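Glutathione S-transferase (Legionella pneumophila subsp. pneumophila str. Philadelphia 1, PDB 3NIV) probably acts as a zeta-class glutathione transferase, with likely maleylacetoacetate isomerase activity that converts maleylacetoacetate to its fumaryl isomer with glutathione as cofactor. Local coordinates at residues R10-Y15 with D106-N111. Residues are numbered along the deposited sequence; the frame is centred on the assembly and turned at random.
Sequences RSTACY and DMHPLN
Thr12 and His108 meet where the two domains of the glutathione transferase fold face each other: 10-15 carries the start of helix 12-23 in the thioredoxin-like N-terminal domain, and 106-111 the short turn of helix at 108-111 in the all-helical C-terminal domain. The two side chains reach for each other from the two domains, and they supply most of the small buried area of 102 Å².

The direct packing is of threonine against imidazole. The methyl CG2 of Thr12, anti to the backbone N, sits over one face of the His108 imidazole as a CH-pi contact, 4.1 Å from the ring centroid and only 12° off the ring normal. The threonine's branch point presses closer still, with CB of Thr12 3.3 Å from NE2 of His108. Its hydroxyl turns to the CE1 corner, where OG1 of Thr12 lies 3.2 Å from CE1 of His108. That oxygen's hydrogen bond is with Asn177 ND2 on helix 166-180, so a C-terminal-domain residue helps fix the threonine's rotation. For the histidine, CG anti to its own backbone N (chi1 -164°) carries the ring across the domain interface to Thr12.

The polar link runs through water 1, which lies in the imidazole plane at the ring edge, 3.1 Å from NE2 of His108. The water also hydrogen-bonds to the Ser11 hydroxyl, joining the domains indirectly. Ser11 is the N-cap of helix 12-23, and this helix start belongs to the zeta-class signature segment; in relatives the glutathione sulfur lies near it, so the water bridge probably borders that pocket. Besides the water, Ser11 OG accepts the capping bond from Cys14 N, 3.0 Å long with an N-H...O angle of 163°.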
loop_
_atom_site.group_PDB
_atom_site.type_symbol
_atom_site.label_atom_id
_atom_site.label_comp_id
_atom_site.label_asym_id
_atom_site.label_seq_id
_atom_site.Cartn_x
_atom_site.Cartn_y
_atom_site.Cartn_z
ATOM N N ARG A 10 10.920 -16.075 4.565
ATOM C CA ARG A 10 9.727 -16.445 3.807
ATOM C C ARG A 10 8.820 -15.256 3.486
ATOM O O ARG A 10 7.737 -15.426 2.914
ATOM C CB ARG A 10 8.924 -17.514 4.560
ATOM C CG ARG A 10 9.683 -18.817 4.766
ATOM C CD ARG A 10 8.755 -19.988 5.039
ATOM N NE ARG A 10 9.527 -21.178 5.409
ATOM C CZ ARG A 10 9.645 -21.639 6.652
ATOM N NH1 ARG A 10 9.028 -21.022 7.656
ATOM N NH2 ARG A 10 10.384 -22.710 6.892
ATOM N N SER A 11 9.249 -14.055 3.863
ATOM C CA SER A 11 8.403 -12.888 3.703
ATOM C C SER A 11 8.577 -12.218 2.344
ATOM O O SER A 11 9.683 -11.854 1.969
ATOM C CB SER A 11 8.695 -11.878 4.800
ATOM O OG SER A 11 8.116 -10.645 4.470
ATOM N N THR A 12 7.473 -12.042 1.626
ATOM C CA THR A 12 7.455 -11.272 0.382
ATOM C C THR A 12 7.881 -9.824 0.618
ATOM O O THR A 12 8.751 -9.304 -0.066
ATOM C CB THR A 12 6.050 -11.256 -0.215
ATOM O OG1 THR A 12 5.583 -12.601 -0.369
ATOM C CG2 THR A 12 6.035 -10.553 -1.558
ATOM N N ALA A 13 7.253 -9.170 1.587
ATOM C CA ALA A 13 7.629 -7.817 1.952
ATOM C C ALA A 13 9.137 -7.734 2.128
ATOM O O ALA A 13 9.777 -6.816 1.609
ATOM C CB ALA A 13 6.917 -7.400 3.233
ATOM N N CYS A 14 9.708 -8.703 2.844
ATOM C CA CYS A 14 11.148 -8.709 3.109
ATOM C C CYS A 14 11.970 -8.906 1.844
ATOM O O CYS A 14 13.097 -8.433 1.736
ATOM C CB CYS A 14 11.516 -9.795 4.114
ATOM S SG CYS A 14 11.157 -9.394 5.832
ATOM N N TYR A 15 11.406 -9.631 0.894
ATOM C CA TYR A 15 12.071 -9.871 -0.382
ATOM C C TYR A 15 12.212 -8.532 -1.120
ATOM O O TYR A 15 13.292 -8.178 -1.578
ATOM C CB TYR A 15 11.258 -10.912 -1.166
ATOM C CG TYR A 15 11.903 -11.531 -2.394
ATOM C CD1 TYR A 15 13.244 -11.329 -2.704
ATOM C CD2 TYR A 15 11.157 -12.350 -3.231
ATOM C CE1 TYR A 15 13.803 -11.902 -3.819
ATOM C CE2 TYR A 15 11.710 -12.923 -4.342
ATOM C CZ TYR A 15 13.034 -12.705 -4.636
ATOM O OH TYR A 15 13.558 -13.303 -5.762
ATOM N N ASP A 106 -3.339 -4.399 -3.692
ATOM C CA ASP A 106 -4.457 -5.107 -4.302
ATOM C C ASP A 106 -4.195 -6.589 -4.453
ATOM O O ASP A 106 -5.025 -7.299 -5.010
ATOM C CB ASP A 106 -4.784 -4.530 -5.685
ATOM C CG ASP A 106 -5.201 -3.064 -5.632
ATOM O OD1 ASP A 106 -5.343 -2.512 -4.514
ATOM O OD2 ASP A 106 -5.381 -2.468 -6.719
HETATM N N MSE A 107 -3.042 -7.059 -3.991
HETATM C CA MSE A 107 -2.710 -8.476 -4.161
HETATM C C MSE A 107 -2.144 -9.101 -2.889
HETATM O O MSE A 107 -2.774 -9.966 -2.275
HETATM C CB MSE A 107 -1.719 -8.691 -5.303
HETATM C CG MSE A 107 -2.141 -8.156 -6.675
HETATM SE SE MSE A 107 -0.838 -8.691 -8.099
HETATM C CE MSE A 107 -0.866 -10.611 -7.743
ATOM N N HIS A 108 -0.952 -8.674 -2.494
ATOM C CA HIS A 108 -0.310 -9.307 -1.359
ATOM C C HIS A 108 -1.167 -9.351 -0.089
ATOM O O HIS A 108 -1.284 -10.402 0.524
ATOM C CB HIS A 108 1.060 -8.713 -1.062
ATOM C CG HIS A 108 1.892 -9.583 -0.173
ATOM N ND1 HIS A 108 1.949 -10.956 -0.326
ATOM C CD2 HIS A 108 2.698 -9.287 0.875
ATOM C CE1 HIS A 108 2.745 -11.465 0.598
ATOM N NE2 HIS A 108 3.222 -10.474 1.331
ATOM N N PRO A 109 -1.770 -8.216 0.305
ATOM C CA PRO A 109 -2.553 -8.224 1.550
ATOM C C PRO A 109 -3.573 -9.356 1.616
ATOM O O PRO A 109 -3.729 -9.971 2.674
ATOM C CB PRO A 109 -3.270 -6.873 1.527
ATOM C CG PRO A 109 -2.373 -6.001 0.707
ATOM C CD PRO A 109 -1.720 -6.878 -0.318
ATOM N N LEU A 110 -4.251 -9.626 0.504
ATOM C CA LEU A 110 -5.263 -10.688 0.452
ATOM C C LEU A 110 -4.722 -12.107 0.687
ATOM O O LEU A 110 -5.461 -12.982 1.136
ATOM C CB LEU A 110 -6.003 -10.659 -0.887
ATOM C CG LEU A 110 -7.049 -9.584 -1.162
ATOM C CD1 LEU A 110 -7.852 -9.318 0.105
ATOM C CD2 LEU A 110 -6.402 -8.321 -1.660
ATOM N N ASN A 111 -3.452 -12.337 0.367
ATOM C CA ASN A 111 -2.875 -13.684 0.399
ATOM C C ASN A 111 -1.893 -13.916 1.543
ATOM O O ASN A 111 -1.263 -14.974 1.644
ATOM C CB ASN A 111 -2.178 -13.996 -0.928
ATOM C CG ASN A 111 -3.157 -14.208 -2.065
ATOM O OD1 ASN A 111 -4.323 -14.563 -1.858
ATOM N ND2 ASN A 111 -2.685 -13.992 -3.276
HETATM O O HOH W 1 5.104 -10.462 3.761
#